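Local coordinates for ABC transporter substrate-binding protein (Rhizobium radiobacter, PDB 6TFX) that binds mannopinic acid, a mannityl-opine, as the periplasmic solute-binding protein of an ABC transporter that imports such opines, at residues Thr274-Ala277 against Ala278-Ala281; Val365-Ala368 against Ala369-Gln372; Ile391-Tyr394 against Tyr395-Phe399; Ala403-Ile406 against Gly407-Thr410. One frame throughout, in Å; residues are numbered along the deposited sequence.

In the fold
All four contacts are local turns or helix starts, and they follow one another along the chain. Contact 2 holds the ligand directly: His-367 and His-371 bind a carboxylate of mannopinic acid, and the side chain of His-367 lies about 4 Å from a magnesium ion. Contact 3 is one shell further out, with the side chain of Gln-398 about 7 Å from the ligand. Contact 4 continues from the helix of contact 3 and touches it: Ser-404 OG lies 2.7 Å from Thr-397 O, a probable hydrogen bond. Contact 1 is more remote, about 25 Å from contact 2 between centres, though the side chain of Ile-280 lies about 8 Å from the ligand.

Contact 1 (Thr274-Ala277 against Ala278-Ala281); sequences TVNA and AQIA
Asn-276 caps the helix that starts at Ala-277, its amide oxygen OD1 accepting from the backbone of Gln-279. The OD1 to Gln-279 N distance is 3.1 Å with an N-H...O angle of 155°, but the donor stands above the amide plane, so neither lone pair is aimed at the N-H. The torsions make the reach possible: CG is carried away from the backbone N (chi1 -165°), which swings the amide forward over the first turn. Its other end lies against the Gln-279 chain, where Asn-276 ND2 and Gln-279 CG are 3.3 Å apart, and the two amide planes stand steeply to each other at 76°. Gln-279 is bent at its second torsion, and its own amide leads off from the cap. On the backbone, Asn-276 O accepts from Ile-280 N at 3.2 Å, with Gln-279 N a weak second donor at 3.3 Å. One residue on, Ala-277 O receives Ala-281 N at 2.9 Å, the shortest bond of the turn. Ile-280 lays CG1 3.6 Å from Asn-276 O, and its side chain continues onto Leu-345 and Gln-352 of helix 340-353. That helix also positions the cap, because Gln-352 OE1 accepts from Asn-276 N. Asn-276 is thus held from two directions, by its own N-H and by its side chain. Chemically, a neutral amide supplies the acceptor that a first-turn N-H lacks, and its oxygen probably interacts favourably with the positive end of the helix dipole.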
loop_
_atom_site.group_PDB
_atom_site.type_symbol
_atom_site.label_atom_id
_atom_site.label_comp_id
_atom_site.label_asym_id
_atom_site.label_seq_id
_atom_site.Cartn_x
_atom_site.Cartn_y
_atom_site.Cartn_z
ATOM N N THR A 274 23.245 -0.127 14.355
ATOM C CA THR A 274 22.640 -0.074 15.676
ATOM C C THR A 274 21.099 -0.281 15.622
ATOM O O THR A 274 20.406 -0.002 16.608
ATOM C CB THR A 274 23.093 1.163 16.457
ATOM O OG1 THR A 274 22.603 1.054 17.810
ATOM C CG2 THR A 274 22.680 2.481 15.793
ATOM N N VAL A 275 20.586 -0.801 14.484
ATOM C CA VAL A 275 19.186 -1.209 14.411
ATOM C C VAL A 275 19.224 -2.737 14.473
ATOM O O VAL A 275 20.189 -3.372 14.008
ATOM C CB VAL A 275 18.389 -0.691 13.186
ATOM C CG1 VAL A 275 18.353 0.832 13.142
ATOM C CG2 VAL A 275 18.932 -1.263 11.889
ATOM N N ASN A 276 18.175 -3.331 15.032
ATOM C CA ASN A 276 18.155 -4.781 15.134
ATOM C C ASN A 276 16.778 -5.288 14.748
ATOM O O ASN A 276 15.904 -5.456 15.592
ATOM C CB ASN A 276 18.584 -5.223 16.537
ATOM C CG ASN A 276 18.925 -6.690 16.587
ATOM O OD1 ASN A 276 18.347 -7.518 15.868
ATOM N ND2 ASN A 276 19.870 -7.042 17.447
ATOM N N ALA A 277 16.594 -5.547 13.459
ATOM C CA ALA A 277 15.298 -5.990 12.960
ATOM C C ALA A 277 14.883 -7.335 13.556
ATOM O O ALA A 277 13.700 -7.528 13.891
ATOM C CB ALA A 277 15.333 -6.056 11.436
ATOM N N ALA A 278 15.851 -8.275 13.707
ATOM C CA ALA A 278 15.507 -9.605 14.279
ATOM C C ALA A 278 14.923 -9.481 15.686
ATOM O O ALA A 278 13.953 -10.182 16.018
ATOM C CB ALA A 278 16.720 -10.524 14.284
ATOM N N GLN A 279 15.458 -8.557 16.485
ATOM C CA GLN A 279 14.937 -8.341 17.842
ATOM C C GLN A 279 13.540 -7.707 17.828
ATOM O O GLN A 279 12.701 -8.047 18.680
ATOM C CB GLN A 279 15.924 -7.549 18.700
ATOM C CG GLN A 279 17.233 -8.335 18.959
ATOM C CD GLN A 279 17.182 -9.411 20.039
ATOM O OE1 GLN A 279 16.139 -9.689 20.651
ATOM N NE2 GLN A 279 18.325 -10.048 20.293
ATOM N N ILE A 280 13.255 -6.818 16.839
ATOM C CA ILE A 280 11.915 -6.230 16.736
ATOM C C ILE A 280 10.919 -7.354 16.375
ATOM O O ILE A 280 9.824 -7.426 16.952
ATOM C CB ILE A 280 11.874 -5.100 15.667
ATOM C CG1 ILE A 280 12.735 -3.914 16.145
ATOM C CG2 ILE A 280 10.415 -4.657 15.350
ATOM C CD1 ILE A 280 13.058 -2.895 15.014
ATOM N N ALA A 281 11.316 -8.237 15.434
ATOM C CA ALA A 281 10.450 -9.357 15.003
ATOM C C ALA A 281 10.188 -10.320 16.166
ATOM O O ALA A 281 9.051 -10.751 16.351
ATOM C CB ALA A 281 11.102 -10.094 13.831
#

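Contact 2 (Val365-Ala368 against Ala369-Gln372); sequences VEHA and AWHQ. With N72 ((2~{R})-2-[[(3~{R},4~{R},5~{S})-3,4,5,6-tetrakis(oxidanyl)-2-oxidanylidene-hexyl]amino]pentanedioic acid), chain C.
His-367 and His-371, one helical turn apart, meet edge to face and together hold one carboxylate of the bound mannopinic acid. The edge of His-371 is turned to the face of His-367, with centroids 4.6 Å apart and planes at 86°; CD2 of His-371 is the atom over that face, offset toward the rim. His-367 throws its ring away from the backbone N (chi1 -171°), while His-371 has a first torsion of -92°, well off the usual staggered positions, and from these different starts both NE2 atoms arrive at the ligand. His-367 NE2 donates to OXT of the ligand and His-371 NE2 to O of the same carboxylate, each at 2.8 Å, and both oxygens lie near the plane of the ring that binds them. Trp-370 is the third ring of the cluster. Its six-membered ring runs nearly parallel to His-367 but is slid aside, and CE3 stands 3.8 Å from His-367 ND1. The other ring nitrogens of the histidines are tethered, ND1 of His-367 to Ser-337 OG and ND1 of His-371 to Arg-375 NH1; Trp-370 NE1 bonds to Val-335 O. Behind the rings, Glu-366 caps the helix. Its chain folds back at chi2, bringing OE1 to Ala-369 N (3.0 Å) and OE2 to Ala-368 N (2.9 Å), both donors standing above the carboxylate plane. Val-365 CG1 covers the start of the helix, 3.7 Å from Ala-369 CB. The two N-H groups match the two carboxylate oxygens one for one, so the rings probably set the carboxylate's rotation together with the other residues that bond the ligand.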
loop_
_atom_site.group_PDB
_atom_site.type_symbol
_atom_site.label_atom_id
_atom_site.label_comp_id
_atom_site.label_asym_id
_atom_site.label_seq_id
_atom_site.Cartn_x
_atom_site.Cartn_y
_atom_site.Cartn_z
ATOM N N VAL A 365 3.160 13.413 13.916
ATOM C CA VAL A 365 2.226 14.091 13.021
ATOM C C VAL A 365 1.115 13.094 12.625
ATOM O O VAL A 365 1.422 11.913 12.360
ATOM C CB VAL A 365 2.973 14.668 11.768
ATOM C CG1 VAL A 365 1.994 15.226 10.748
ATOM C CG2 VAL A 365 3.962 15.769 12.160
ATOM N N GLU A 366 -0.167 13.558 12.560
ATOM C CA GLU A 366 -1.276 12.723 12.124
ATOM C C GLU A 366 -0.880 12.060 10.790
ATOM O O GLU A 366 -0.254 12.714 9.930
ATOM C CB GLU A 366 -2.565 13.546 11.965
ATOM C CG GLU A 366 -3.769 12.718 11.541
ATOM C CD GLU A 366 -3.910 12.565 10.037
ATOM O OE1 GLU A 366 -3.584 13.533 9.311
ATOM O OE2 GLU A 366 -4.353 11.482 9.585
ATOM N N HIS A 367 -1.232 10.783 10.640
ATOM C CA HIS A 367 -0.771 9.951 9.514
ATOM C C HIS A 367 -0.926 10.595 8.119
ATOM O O HIS A 367 0.046 10.617 7.346
ATOM C CB HIS A 367 -1.469 8.582 9.569
ATOM C CG HIS A 367 -0.940 7.553 8.614
ATOM N ND1 HIS A 367 0.386 7.141 8.658
ATOM C CD2 HIS A 367 -1.590 6.823 7.670
ATOM C CE1 HIS A 367 0.505 6.195 7.737
ATOM N NE2 HIS A 367 -0.646 5.998 7.085
ATOM N N ALA A 368 -2.145 11.060 7.760
ATOM C CA ALA A 368 -2.331 11.622 6.413
ATOM C C ALA A 368 -1.513 12.905 6.211
ATOM O O ALA A 368 -0.931 13.101 5.126
ATOM C CB ALA A 368 -3.799 11.880 6.153
ATOM N N ALA A 369 -1.429 13.753 7.261
ATOM C CA ALA A 369 -0.622 14.983 7.204
ATOM C C ALA A 369 0.862 14.625 7.058
ATOM O O ALA A 369 1.608 15.327 6.367
ATOM C CB ALA A 369 -0.824 15.799 8.474
ATOM N N TRP A 370 1.304 13.554 7.771
ATOM C CA TRP A 370 2.687 13.082 7.709
ATOM C C TRP A 370 3.003 12.641 6.257
ATOM O O TRP A 370 4.051 13.017 5.734
ATOM C CB TRP A 370 2.860 11.923 8.686
ATOM C CG TRP A 370 4.144 11.163 8.537
ATOM C CD1 TRP A 370 5.381 11.518 9.004
ATOM C CD2 TRP A 370 4.300 9.900 7.888
ATOM N NE1 TRP A 370 6.298 10.531 8.706
ATOM C CE2 TRP A 370 5.658 9.517 8.033
ATOM C CE3 TRP A 370 3.412 9.033 7.225
ATOM C CZ2 TRP A 370 6.157 8.307 7.518
ATOM C CZ3 TRP A 370 3.885 7.814 6.768
ATOM C CH2 TRP A 370 5.254 7.473 6.881
ATOM N N HIS A 371 2.077 11.904 5.605
ATOM C CA HIS A 371 2.249 11.492 4.202
ATOM C C HIS A 371 2.489 12.710 3.306
ATOM O O HIS A 371 3.271 12.630 2.375
ATOM C CB HIS A 371 0.996 10.739 3.694
ATOM C CG HIS A 371 1.093 9.267 3.873
ATOM N ND1 HIS A 371 1.785 8.481 2.965
ATOM C CD2 HIS A 371 0.614 8.473 4.861
ATOM C CE1 HIS A 371 1.693 7.231 3.419
ATOM N NE2 HIS A 371 1.003 7.176 4.551
ATOM N N GLN A 372 1.801 13.825 3.577
ATOM C CA GLN A 372 1.987 15.044 2.780
ATOM C C GLN A 372 3.360 15.664 3.094
ATOM O O GLN A 372 4.056 16.094 2.183
ATOM C CB GLN A 372 0.867 16.036 3.118
ATOM C CG GLN A 372 0.841 17.254 2.211
ATOM C CD GLN A 372 -0.282 18.179 2.593
ATOM O OE1 GLN A 372 -0.100 19.092 3.395
ATOM N NE2 GLN A 372 -1.468 17.967 2.030
HETATM O OAB N72 C . 4.215 -1.396 12.481
HETATM C CAF N72 C . 4.370 -0.975 11.111
HETATM C CAG N72 C . 3.197 -0.149 10.485
HETATM O OAC N72 C . 2.017 -0.223 11.219
HETATM C CAH N72 C . 3.148 -0.323 8.965
HETATM O OAM N72 C . 3.830 -1.333 8.326
HETATM C CAI N72 C . 2.012 -0.425 7.967
HETATM O OAD N72 C . 0.884 -1.035 8.556
HETATM C CAJ N72 C . 1.808 0.860 7.201
HETATM O OAE N72 C . 2.786 1.643 7.086
HETATM C CAK N72 C . 0.407 1.216 6.629
HETATM N N N72 C . 0.402 1.159 5.187
HETATM C CA N72 C . 0.196 2.307 4.389
HETATM C C N72 C . 0.275 3.660 5.039
HETATM O O N72 C . 1.243 4.503 5.207
HETATM C CB N72 C . 0.948 2.156 3.063
HETATM C CG N72 C . 1.337 3.405 2.271
HETATM C CD N72 C . 1.432 3.161 0.763
HETATM O OE1 N72 C . 0.718 2.283 0.179
HETATM O OE2 N72 C . 2.226 3.862 0.097
HETATM O OXT N72 C . -0.908 3.863 5.369
#

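Contact 3 (Ile391-Tyr394 against Tyr395-Phe399); sequences IADY and YLTQF
Thr-397 OG1 sits 2.8 Å from two oxygens of Asp-393, the backbone O and the carboxylate OD1. The hydroxyl lies beside its own backbone N (chi1 -63°), the setting that lets it lean back along the helix, while Asp-393 extends away from its own N (chi1 177°) to bring OD1 alongside. Arg-429 ties off the site, its NE in a salt bridge with OD1 and its NH2 bonded to OG1. Asp-393 O also takes Thr-397 N at 2.9 Å. One step along, Tyr-394 O accepts from Gln-398 N at 3.0 Å, and Gln-398 NE2 comes to the edge of the Tyr-394 ring, 4.1 Å from CD1, with the amide and ring planes nearly perpendicular. Gln-398 OE1 accepts from Arg-388 NE, and since Arg-388 also binds mannopinic acid, Gln-398 is a second-shell residue of the pocket. Leu-396 CD1 packs 3.8 Å from Ala-392 CB and, with it, faces Trp-441 of helix 434-450. Further on, Phe-399 CE2 stands over the centre of the Tyr-395 ring. The arrangement is a threonine hydroxyl lying between the carbonyl O and the carboxylate of the residue four earlier, in the first turns of helix 392-400.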
loop_
_atom_site.group_PDB
_atom_site.type_symbol
_atom_site.label_atom_id
_atom_site.label_comp_id
_atom_site.label_asym_id
_atom_site.label_seq_id
_atom_site.Cartn_x
_atom_site.Cartn_y
_atom_site.Cartn_z
ATOM N N ILE A 391 6.457 -8.049 -7.834
ATOM C CA ILE A 391 7.520 -8.120 -8.831
ATOM C C ILE A 391 8.467 -7.003 -8.406
ATOM O O ILE A 391 8.009 -5.888 -8.170
ATOM C CB ILE A 391 6.998 -7.939 -10.266
ATOM C CG1 ILE A 391 6.075 -9.126 -10.667
ATOM C CG2 ILE A 391 8.179 -7.811 -11.230
ATOM C CD1 ILE A 391 5.397 -8.955 -12.003
ATOM N N ALA A 392 9.775 -7.314 -8.257
ATOM C CA ALA A 392 10.741 -6.332 -7.731
ATOM C C ALA A 392 10.710 -4.984 -8.409
ATOM O O ALA A 392 10.994 -3.961 -7.752
ATOM C CB ALA A 392 12.152 -6.903 -7.757
ATOM N N ASP A 393 10.386 -4.945 -9.719
ATOM C CA ASP A 393 10.354 -3.673 -10.456
ATOM C C ASP A 393 9.500 -2.610 -9.769
ATOM O O ASP A 393 9.855 -1.424 -9.803
ATOM C CB ASP A 393 9.800 -3.869 -11.890
ATOM C CG ASP A 393 9.709 -2.535 -12.623
ATOM O OD1 ASP A 393 10.746 -1.834 -12.714
ATOM O OD2 ASP A 393 8.596 -2.177 -13.079
ATOM N N TYR A 394 8.378 -3.013 -9.148
ATOM C CA TYR A 394 7.494 -2.008 -8.544
ATOM C C TYR A 394 8.129 -1.367 -7.326
ATOM O O TYR A 394 8.290 -0.145 -7.297
ATOM C CB TYR A 394 6.111 -2.618 -8.225
ATOM C CG TYR A 394 5.380 -2.924 -9.520
ATOM C CD1 TYR A 394 4.744 -1.915 -10.232
ATOM C CD2 TYR A 394 5.459 -4.186 -10.105
ATOM C CE1 TYR A 394 4.141 -2.161 -11.464
ATOM C CE2 TYR A 394 4.858 -4.448 -11.344
ATOM C CZ TYR A 394 4.223 -3.421 -12.029
ATOM O OH TYR A 394 3.635 -3.619 -13.250
ATOM N N TYR A 395 8.512 -2.168 -6.335
ATOM C CA TYR A 395 9.118 -1.551 -5.138
ATOM C C TYR A 395 10.399 -0.829 -5.512
ATOM O O TYR A 395 10.642 0.285 -5.051
ATOM C CB TYR A 395 9.427 -2.627 -4.091
ATOM C CG TYR A 395 9.128 -2.171 -2.679
ATOM C CD1 TYR A 395 7.848 -2.291 -2.144
ATOM C CD2 TYR A 395 10.131 -1.645 -1.864
ATOM C CE1 TYR A 395 7.572 -1.915 -0.827
ATOM C CE2 TYR A 395 9.861 -1.261 -0.543
ATOM C CZ TYR A 395 8.579 -1.400 -0.029
ATOM O OH TYR A 395 8.302 -1.004 1.272
ATOM N N LEU A 396 11.236 -1.445 -6.379
ATOM C CA LEU A 396 12.505 -0.803 -6.718
ATOM C C LEU A 396 12.309 0.530 -7.435
ATOM O O LEU A 396 12.985 1.507 -7.124
ATOM C CB LEU A 396 13.377 -1.733 -7.583
ATOM C CG LEU A 396 13.916 -2.948 -6.860
ATOM C CD1 LEU A 396 14.548 -3.905 -7.869
ATOM C CD2 LEU A 396 14.964 -2.557 -5.762
ATOM N N THR A 397 11.436 0.553 -8.445
ATOM C CA THR A 397 11.260 1.793 -9.195
ATOM C C THR A 397 10.681 2.881 -8.290
ATOM O O THR A 397 11.146 4.021 -8.326
ATOM C CB THR A 397 10.358 1.558 -10.423
ATOM O OG1 THR A 397 11.014 0.624 -11.299
ATOM C CG2 THR A 397 10.042 2.857 -11.156
ATOM N N GLN A 398 9.640 2.544 -7.524
ATOM C CA GLN A 398 8.952 3.586 -6.744
ATOM C C GLN A 398 9.758 4.159 -5.586
ATOM O O GLN A 398 9.683 5.366 -5.310
ATOM C CB GLN A 398 7.610 3.018 -6.248
ATOM C CG GLN A 398 6.687 2.671 -7.445
ATOM C CD GLN A 398 5.345 2.176 -6.990
ATOM O OE1 GLN A 398 4.840 2.574 -5.953
ATOM N NE2 GLN A 398 4.728 1.322 -7.796
ATOM N N PHE A 399 10.496 3.294 -4.889
ATOM C CA PHE A 399 11.241 3.748 -3.710
ATOM C C PHE A 399 12.698 4.114 -3.995
ATOM O O PHE A 399 13.282 4.868 -3.186
ATOM C CB PHE A 399 11.237 2.643 -2.656
ATOM C CG PHE A 399 9.931 2.513 -1.932
ATOM C CD1 PHE A 399 9.665 3.294 -0.800
ATOM C CD2 PHE A 399 8.943 1.649 -2.399
ATOM C CE1 PHE A 399 8.441 3.182 -0.126
ATOM C CE2 PHE A 399 7.696 1.567 -1.750
ATOM C CZ PHE A 399 7.467 2.309 -0.597
#

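Contact 4 (Ala403-Ile406 against Gly407-Thr410); sequences ASEI and GKPT
Thr-410 OG1 donates to Ala-403 O at 2.6 Å, the shortest polar bond between 403-406 and 407-410, with the hydroxyl tilted modestly from the carbonyl plane. The threonine gets there by placing OG1 between its backbone N and carbonyl carbon (chi1 47°), which turns the hydroxyl inward across the loop. A salt bridge joins Glu-405 OE1 and Lys-408 NZ at 3.3 Å. Lys-408 is extended beyond CG, and its CE passes 3.2 Å from the same OE1, so the oxygen lies alongside the last carbons as well as the ammonium. Both charged ends have second partners: Glu-405 OE2 accepts from His-417 ND1, and Lys-408 NZ donates to Ser-402 O. Next to this bridge the chain turns. Lys-408 N bonds to Glu-405 O at 3.3 Å, closing a type II beta turn whose third residue is Gly-407; its positive phi of 108° is readily adopted by glycine, the usual residue at this place in a type II turn. Gly-407 N is held in turn by Gln-411 OE1. The reversal is marked, with the two segment directions 142° apart. Packing completes the loop, Lys-408 CD lying 4.0 Å from Ala-403 O while Ile-406 sits against Asp-377 and Phe-415. With a charged pair beside the turn, a hydroxyl bond across the loop and a backbone bond closing the turn itself, the loop following helix 392-400 is held by three interactions, and the carboxylate and ammonium would probably favour each other's charged states.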
loop_
_atom_site.group_PDB
_atom_site.type_symbol
_atom_site.label_atom_id
_atom_site.label_comp_id
_atom_site.label_asym_id
_atom_site.label_seq_id
_atom_site.Cartn_x
_atom_site.Cartn_y
_atom_site.Cartn_z
ATOM N N ALA A 403 14.163 8.717 -10.765
ATOM C CA ALA A 403 13.016 9.446 -11.342
ATOM C C ALA A 403 11.912 9.631 -10.262
ATOM O O ALA A 403 11.088 10.542 -10.342
ATOM C CB ALA A 403 12.445 8.667 -12.525
ATOM N N SER A 404 11.909 8.737 -9.259
ATOM C CA SER A 404 10.893 8.766 -8.221
ATOM C C SER A 404 11.250 9.689 -7.047
ATOM O O SER A 404 10.494 9.770 -6.086
ATOM C CB SER A 404 10.668 7.349 -7.710
ATOM O OG SER A 404 10.202 6.527 -8.777
ATOM N N GLU A 405 12.422 10.328 -7.104
ATOM C CA GLU A 405 12.965 11.192 -6.047
ATOM C C GLU A 405 11.988 12.288 -5.669
ATOM O O GLU A 405 11.399 12.910 -6.553
ATOM C CB GLU A 405 14.300 11.780 -6.568
ATOM C CG GLU A 405 14.865 12.994 -5.876
ATOM C CD GLU A 405 16.256 13.334 -6.386
ATOM O OE1 GLU A 405 16.617 12.875 -7.494
ATOM O OE2 GLU A 405 16.995 14.046 -5.669
ATOM N N ILE A 406 11.810 12.525 -4.349
ATOM C CA ILE A 406 10.929 13.612 -3.911
ATOM C C ILE A 406 11.443 14.947 -4.482
ATOM O O ILE A 406 12.650 15.218 -4.472
ATOM C CB ILE A 406 10.840 13.654 -2.358
ATOM C CG1 ILE A 406 10.301 12.349 -1.780
ATOM C CG2 ILE A 406 10.041 14.867 -1.869
ATOM C CD1 ILE A 406 9.050 11.789 -2.438
ATOM N N GLY A 407 10.523 15.739 -4.989
ATOM C CA GLY A 407 10.886 17.036 -5.555
ATOM C C GLY A 407 10.774 17.064 -7.066
ATOM O O GLY A 407 10.778 18.137 -7.662
ATOM N N LYS A 408 10.676 15.880 -7.708
ATOM C CA LYS A 408 10.564 15.824 -9.167
ATOM C C LYS A 408 9.099 15.736 -9.588
ATOM O O LYS A 408 8.282 15.187 -8.828
ATOM C CB LYS A 408 11.339 14.600 -9.695
ATOM C CG LYS A 408 12.844 14.758 -9.556
ATOM C CD LYS A 408 13.570 13.629 -10.227
ATOM C CE LYS A 408 15.050 13.855 -10.146
ATOM N NZ LYS A 408 15.806 12.706 -10.690
ATOM N N PRO A 409 8.744 16.133 -10.844
ATOM C CA PRO A 409 7.345 15.954 -11.291
ATOM C C PRO A 409 6.915 14.478 -11.290
ATOM O O PRO A 409 5.745 14.162 -11.075
ATOM C CB PRO A 409 7.336 16.537 -12.714
ATOM C CG PRO A 409 8.566 17.424 -12.786
ATOM C CD PRO A 409 9.579 16.771 -11.890
ATOM N N THR A 410 7.885 13.576 -11.479
ATOM C CA THR A 410 7.695 12.128 -11.521
ATOM C C THR A 410 7.894 11.493 -10.121
ATOM O O THR A 410 8.005 10.264 -10.015
ATOM C CB THR A 410 8.729 11.519 -12.489
ATOM O OG1 THR A 410 10.000 12.078 -12.188
ATOM C CG2 THR A 410 8.402 11.813 -13.968
#